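Local coordinates for ABC transporter substrate binding protein (Ribose) (Agrobacterium vitis S4, PDB 4WT7), which probably serves as the solute-binding protein of an ABC sugar transporter and holds the sugar alcohol D-allitol in its pocket, at residues 260-274 / 301-314. Sequence-based numbering, arbitrary orientation.
With X9X (D-allitol), chain C.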
loop_
_atom_site.group_PDB
_atom_site.type_symbol
_atom_site.label_atom_id
_atom_site.label_comp_id
_atom_site.label_asym_id
_atom_site.label_seq_id
_atom_site.Cartn_x
_atom_site.Cartn_y
_atom_site.Cartn_z
ATOM N N VAL A 260 -11.759 5.962 -11.965
ATOM C CA VAL A 260 -10.894 5.931 -13.134
ATOM C C VAL A 260 -11.728 5.598 -14.387
ATOM O O VAL A 260 -11.465 6.108 -15.485
ATOM C CB VAL A 260 -9.761 4.881 -12.946
ATOM C CG1 VAL A 260 -9.011 4.623 -14.249
ATOM C CG2 VAL A 260 -8.815 5.311 -11.847
ATOM N N ALA A 261 -12.734 4.751 -14.236
ATOM C CA ALA A 261 -13.535 4.300 -15.392
ATOM C C ALA A 261 -14.541 5.368 -15.869
ATOM O O ALA A 261 -15.105 5.287 -16.967
ATOM C CB ALA A 261 -14.275 3.061 -15.018
ATOM N N ASP A 262 -14.803 6.345 -15.021
ATOM C CA ASP A 262 -15.769 7.391 -15.347
ATOM C C ASP A 262 -15.064 8.509 -16.110
ATOM O O ASP A 262 -14.164 9.160 -15.554
ATOM C CB ASP A 262 -16.398 7.936 -14.066
ATOM C CG ASP A 262 -17.351 9.080 -14.322
ATOM O OD1 ASP A 262 -17.329 9.642 -15.427
ATOM O OD2 ASP A 262 -18.107 9.426 -13.394
ATOM N N PRO A 263 -15.445 8.718 -17.387
ATOM C CA PRO A 263 -14.730 9.732 -18.185
ATOM C C PRO A 263 -14.779 11.139 -17.580
ATOM O O PRO A 263 -13.906 11.962 -17.851
ATOM C CB PRO A 263 -15.433 9.683 -19.557
ATOM C CG PRO A 263 -16.682 8.873 -19.360
ATOM C CD PRO A 263 -16.459 7.990 -18.176
ATOM N N ALA A 264 -15.791 11.406 -16.771
ATOM C CA ALA A 264 -16.017 12.741 -16.227
ATOM C C ALA A 264 -15.277 12.946 -14.889
ATOM O O ALA A 264 -15.315 14.037 -14.300
ATOM C CB ALA A 264 -17.506 12.982 -16.060
ATOM N N SER A 265 -14.591 11.899 -14.429
ATOM C CA SER A 265 -13.779 11.970 -13.216
ATOM C C SER A 265 -12.319 12.285 -13.521
ATOM O O SER A 265 -11.714 11.708 -14.425
ATOM C CB SER A 265 -13.861 10.661 -12.425
ATOM O OG SER A 265 -13.087 10.736 -11.244
ATOM N N PRO A 266 -11.731 13.197 -12.744
ATOM C CA PRO A 266 -10.307 13.511 -12.902
ATOM C C PRO A 266 -9.350 12.391 -12.422
ATOM O O PRO A 266 -8.138 12.513 -12.565
ATOM C CB PRO A 266 -10.143 14.782 -12.062
ATOM C CG PRO A 266 -11.237 14.716 -11.065
ATOM C CD PRO A 266 -12.393 14.085 -11.779
ATOM N N ALA A 267 -9.882 11.302 -11.878
ATOM C CA ALA A 267 -9.049 10.166 -11.508
ATOM C C ALA A 267 -8.482 9.526 -12.772
ATOM O O ALA A 267 -9.229 8.966 -13.616
ATOM C CB ALA A 267 -9.852 9.176 -10.700
ATOM N N ALA A 268 -7.159 9.595 -12.903
ATOM C CA ALA A 268 -6.520 9.295 -14.183
ATOM C C ALA A 268 -5.857 7.913 -14.254
ATOM O O ALA A 268 -5.842 7.274 -15.291
ATOM C CB ALA A 268 -5.497 10.393 -14.514
ATOM N N ALA A 269 -5.294 7.472 -13.142
ATOM C CA ALA A 269 -4.566 6.208 -13.079
ATOM C C ALA A 269 -4.471 5.702 -11.634
ATOM O O ALA A 269 -4.348 6.484 -10.686
ATOM C CB ALA A 269 -3.201 6.346 -13.668
ATOM N N ASP A 270 -4.557 4.375 -11.480
ATOM C CA ASP A 270 -4.483 3.734 -10.157
ATOM C C ASP A 270 -3.841 2.407 -10.433
ATOM O O ASP A 270 -4.373 1.618 -11.223
ATOM C CB ASP A 270 -5.885 3.522 -9.599
ATOM C CG ASP A 270 -5.905 2.956 -8.198
ATOM O OD1 ASP A 270 -4.820 2.604 -7.640
ATOM O OD2 ASP A 270 -7.033 2.882 -7.635
ATOM N N VAL A 271 -2.671 2.169 -9.874
ATOM C CA VAL A 271 -2.037 0.857 -10.064
ATOM C C VAL A 271 -2.660 -0.167 -9.107
ATOM O O VAL A 271 -2.503 -0.100 -7.877
ATOM C CB VAL A 271 -0.499 0.912 -9.874
ATOM C CG1 VAL A 271 0.094 -0.462 -10.160
ATOM C CG2 VAL A 271 0.140 1.986 -10.803
ATOM N N ALA A 272 -3.365 -1.127 -9.675
ATOM C CA ALA A 272 -4.039 -2.112 -8.855
ATOM C C ALA A 272 -3.021 -3.095 -8.303
ATOM O O ALA A 272 -2.132 -3.594 -9.033
ATOM C CB ALA A 272 -5.091 -2.827 -9.633
ATOM N N GLN A 273 -3.173 -3.349 -7.017
ATOM C CA GLN A 273 -2.483 -4.433 -6.340
ATOM C C GLN A 273 -3.409 -5.598 -6.107
ATOM O O GLN A 273 -4.616 -5.526 -6.405
ATOM C CB GLN A 273 -1.988 -3.939 -4.993
ATOM C CG GLN A 273 -0.938 -2.887 -5.110
ATOM C CD GLN A 273 -0.113 -2.743 -3.818
ATOM O OE1 GLN A 273 0.856 -3.463 -3.616
ATOM N NE2 GLN A 273 -0.529 -1.840 -2.943
ATOM N N GLN A 274 -2.840 -6.666 -5.547
ATOM C CA GLN A 274 -3.551 -7.919 -5.293
ATOM C C GLN A 274 -3.352 -8.328 -3.826
ATOM O O GLN A 274 -2.574 -9.244 -3.516
ATOM C CB GLN A 274 -3.023 -8.996 -6.217
ATOM C CG GLN A 274 -3.134 -8.628 -7.686
ATOM C CD GLN A 274 -2.931 -9.834 -8.622
ATOM O OE1 GLN A 274 -3.835 -10.665 -8.776
ATOM N NE2 GLN A 274 -1.768 -9.906 -9.285
ATOM N N VAL A 301 4.344 -9.936 -6.087
ATOM C CA VAL A 301 3.071 -10.269 -6.691
ATOM C C VAL A 301 2.753 -9.196 -7.717
ATOM O O VAL A 301 2.862 -8.001 -7.410
ATOM C CB VAL A 301 1.952 -10.282 -5.673
ATOM C CG1 VAL A 301 0.595 -10.405 -6.414
ATOM C CG2 VAL A 301 2.153 -11.418 -4.699
ATOM N N PRO A 302 2.359 -9.611 -8.933
ATOM C CA PRO A 302 2.207 -8.624 -9.988
ATOM C C PRO A 302 1.158 -7.565 -9.629
ATOM O O PRO A 302 0.229 -7.834 -8.866
ATOM C CB PRO A 302 1.777 -9.466 -11.195
ATOM C CG PRO A 302 2.421 -10.827 -10.933
ATOM C CD PRO A 302 2.275 -10.993 -9.438
ATOM N N ALA A 303 1.332 -6.377 -10.196
ATOM C CA ALA A 303 0.393 -5.253 -10.049
ATOM C C ALA A 303 -0.018 -4.802 -11.425
ATOM O O ALA A 303 0.714 -5.014 -12.362
ATOM C CB ALA A 303 1.046 -4.105 -9.337
ATOM N N LEU A 304 -1.157 -4.136 -11.547
ATOM C CA LEU A 304 -1.681 -3.782 -12.872
ATOM C C LEU A 304 -2.068 -2.307 -12.989
ATOM O O LEU A 304 -3.010 -1.865 -12.342
ATOM C CB LEU A 304 -2.934 -4.630 -13.177
ATOM C CG LEU A 304 -2.844 -6.124 -12.920
ATOM C CD1 LEU A 304 -4.232 -6.755 -12.608
ATOM C CD2 LEU A 304 -2.241 -6.729 -14.189
ATOM N N LEU A 305 -1.365 -1.548 -13.823
ATOM C CA LEU A 305 -1.694 -0.145 -13.983
ATOM C C LEU A 305 -3.040 -0.007 -14.713
ATOM O O LEU A 305 -3.185 -0.422 -15.862
ATOM C CB LEU A 305 -0.614 0.610 -14.757
ATOM C CG LEU A 305 -0.895 2.109 -14.686
ATOM C CD1 LEU A 305 0.389 2.939 -14.659
ATOM C CD2 LEU A 305 -1.756 2.527 -15.852
ATOM N N ALA A 306 -4.011 0.574 -14.030
ATOM C CA ALA A 306 -5.280 0.934 -14.635
ATOM C C ALA A 306 -5.356 2.451 -14.910
ATOM O O ALA A 306 -5.301 3.274 -13.992
ATOM C CB ALA A 306 -6.424 0.507 -13.730
ATOM N N ASN A 307 -5.490 2.814 -16.184
ATOM C CA ASN A 307 -5.777 4.188 -16.546
ATOM C C ASN A 307 -7.175 4.207 -17.174
ATOM O O ASN A 307 -7.877 3.175 -17.163
ATOM C CB ASN A 307 -4.705 4.745 -17.484
ATOM C CG ASN A 307 -4.568 3.951 -18.768
ATOM O OD1 ASN A 307 -5.563 3.493 -19.370
ATOM N ND2 ASN A 307 -3.323 3.769 -19.193
ATOM N N LYS A 308 -7.594 5.345 -17.727
ATOM C CA LYS A 308 -8.966 5.424 -18.210
ATOM C C LYS A 308 -9.228 4.425 -19.359
ATOM O O LYS A 308 -10.331 3.937 -19.490
ATOM C CB LYS A 308 -9.357 6.860 -18.583
ATOM C CG LYS A 308 -9.304 7.807 -17.395
ATOM C CD LYS A 308 -10.140 9.028 -17.668
ATOM C CE LYS A 308 -10.445 9.771 -16.418
ATOM N NZ LYS A 308 -11.373 9.018 -15.548
ATOM N N GLN A 309 -8.213 4.099 -20.149
ATOM C CA GLN A 309 -8.352 3.061 -21.170
ATOM C C GLN A 309 -8.279 1.618 -20.640
ATOM O O GLN A 309 -8.994 0.746 -21.118
ATOM C CB GLN A 309 -7.283 3.226 -22.256
ATOM C CG GLN A 309 -7.473 4.447 -23.141
ATOM C CD GLN A 309 -7.474 5.769 -22.353
ATOM O OE1 GLN A 309 -6.599 6.011 -21.497
ATOM N NE2 GLN A 309 -8.460 6.627 -22.642
ATOM N N THR A 310 -7.394 1.345 -19.685
ATOM C CA THR A 310 -7.172 -0.027 -19.281
ATOM C C THR A 310 -7.993 -0.506 -18.088
ATOM O O THR A 310 -7.949 -1.670 -17.769
ATOM C CB THR A 310 -5.697 -0.250 -18.936
ATOM O OG1 THR A 310 -5.334 0.621 -17.853
ATOM C CG2 THR A 310 -4.823 0.025 -20.163
ATOM N N VAL A 311 -8.752 0.372 -17.437
ATOM C CA VAL A 311 -9.392 -0.014 -16.190
ATOM C C VAL A 311 -10.341 -1.199 -16.374
ATOM O O VAL A 311 -10.351 -2.097 -15.552
ATOM C CB VAL A 311 -10.081 1.177 -15.480
ATOM C CG1 VAL A 311 -11.139 1.830 -16.382
ATOM C CG2 VAL A 311 -10.691 0.709 -14.167
ATOM N N ASN A 312 -11.125 -1.227 -17.449
ATOM C CA ASN A 312 -11.973 -2.386 -17.689
ATOM C C ASN A 312 -11.187 -3.697 -17.675
ATOM O O ASN A 312 -11.532 -4.614 -16.956
ATOM C CB ASN A 312 -12.715 -2.250 -19.027
ATOM C CG ASN A 312 -13.656 -3.409 -19.290
ATOM O OD1 ASN A 312 -14.593 -3.619 -18.542
ATOM N ND2 ASN A 312 -13.406 -4.165 -20.351
ATOM N N GLU A 313 -10.141 -3.813 -18.475
ATOM C CA GLU A 313 -9.450 -5.086 -18.515
ATOM C C GLU A 313 -8.707 -5.355 -17.214
ATOM O O GLU A 313 -8.553 -6.502 -16.832
ATOM C CB GLU A 313 -8.531 -5.209 -19.723
ATOM C CG GLU A 313 -7.528 -4.092 -19.871
ATOM C CD GLU A 313 -6.517 -4.360 -20.991
ATOM O OE1 GLU A 313 -6.042 -5.525 -21.097
ATOM O OE2 GLU A 313 -6.226 -3.403 -21.757
ATOM N N VAL A 314 -8.276 -4.305 -16.516
ATOM C CA VAL A 314 -7.738 -4.477 -15.173
ATOM C C VAL A 314 -8.822 -4.916 -14.195
ATOM O O VAL A 314 -8.650 -5.895 -13.480
ATOM C CB VAL A 314 -7.056 -3.188 -14.675
ATOM C CG1 VAL A 314 -6.454 -3.409 -13.289
ATOM C CG2 VAL A 314 -5.974 -2.776 -15.648
HETATM O OAA X9X C . 0.613 2.434 4.490
HETATM C CAG X9X C . -0.480 2.906 3.788
HETATM C CAI X9X C . -0.896 2.185 2.548
HETATM O OAC X9X C . 0.010 2.389 1.490
HETATM C CAK X9X C . -1.196 0.742 2.831
HETATM O OAE X9X C . -2.096 0.750 3.870
HETATM C CAL X9X C . -1.905 0.068 1.655
HETATM O OAF X9X C . -3.060 0.749 1.304
HETATM C CAJ X9X C . -1.064 -0.252 0.436
HETATM O OAD X9X C . -0.882 0.822 -0.421
HETATM C CAH X9X C . 0.264 -0.926 0.712
HETATM O OAB X9X C . 0.732 -1.781 -0.309
HETATM O O HOH W 1 0.005 -6.817 -6.212
#
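The antiparallel edge of the mixed sheet in this periplasmic binding protein is formed where strand 267-272 pairs with strand 304-307, the outermost strand on that side. Asp270 and Ala306 are a hydrogen-bonded pair, Asp270 N giving to Ala306 O at 2.8 Å and Ala306 N returning a bond to Asp270 O; Ala272 and Leu304 repeat the pattern. Between them Val271 faces Leu305 as a non-hydrogen-bonded pair. With CG1 of Val271 anti to its nitrogen (chi1 -177°), that methyl meets Ala303 CB, while CG2 lies 4.0 Å from Leu305 CD1, the two side chains crossing at about a right angle; Ile137 of helix 134-148 touches Val271 and Ala303. Ala272 CB lies on the other face, 3.9 Å from Val314 CG1 of the C-terminal helix. On the same helix Val311 CG1 packs 3.6 Å from Ala261 CB. At one end of the pair Lys308 reaches into the loop after helix 254-260. Its chain is extended until a bend at chi4 (-69°) sets NZ among four backbone carbonyls: it bonds Val260 O, Asp262 O at 2.8 Å and Ala267 O, and weakly Ser265 O. Ser265 N and Lys308 NZ approach Asp262 O from opposite faces of its plane, so one carbonyl serves both the beta turn and the ammonium group. At the other end Gln274 NE2 gives a nearly straight bond (177°) to Pro302 O, 2.9 Å away and in the plane of the Gln274 amide; a water bridges Gln274 N to the same oxygen. Beside Gln274, Gln273 NE2 bonds D-allitol OAB at 2.9 Å and also Asp251, while its OE1 is held by Ser132. A strand that delivers a ligand-binding residue just beyond its C-terminal end is typical of the sugar-binding cleft in type I periplasmic binding proteins.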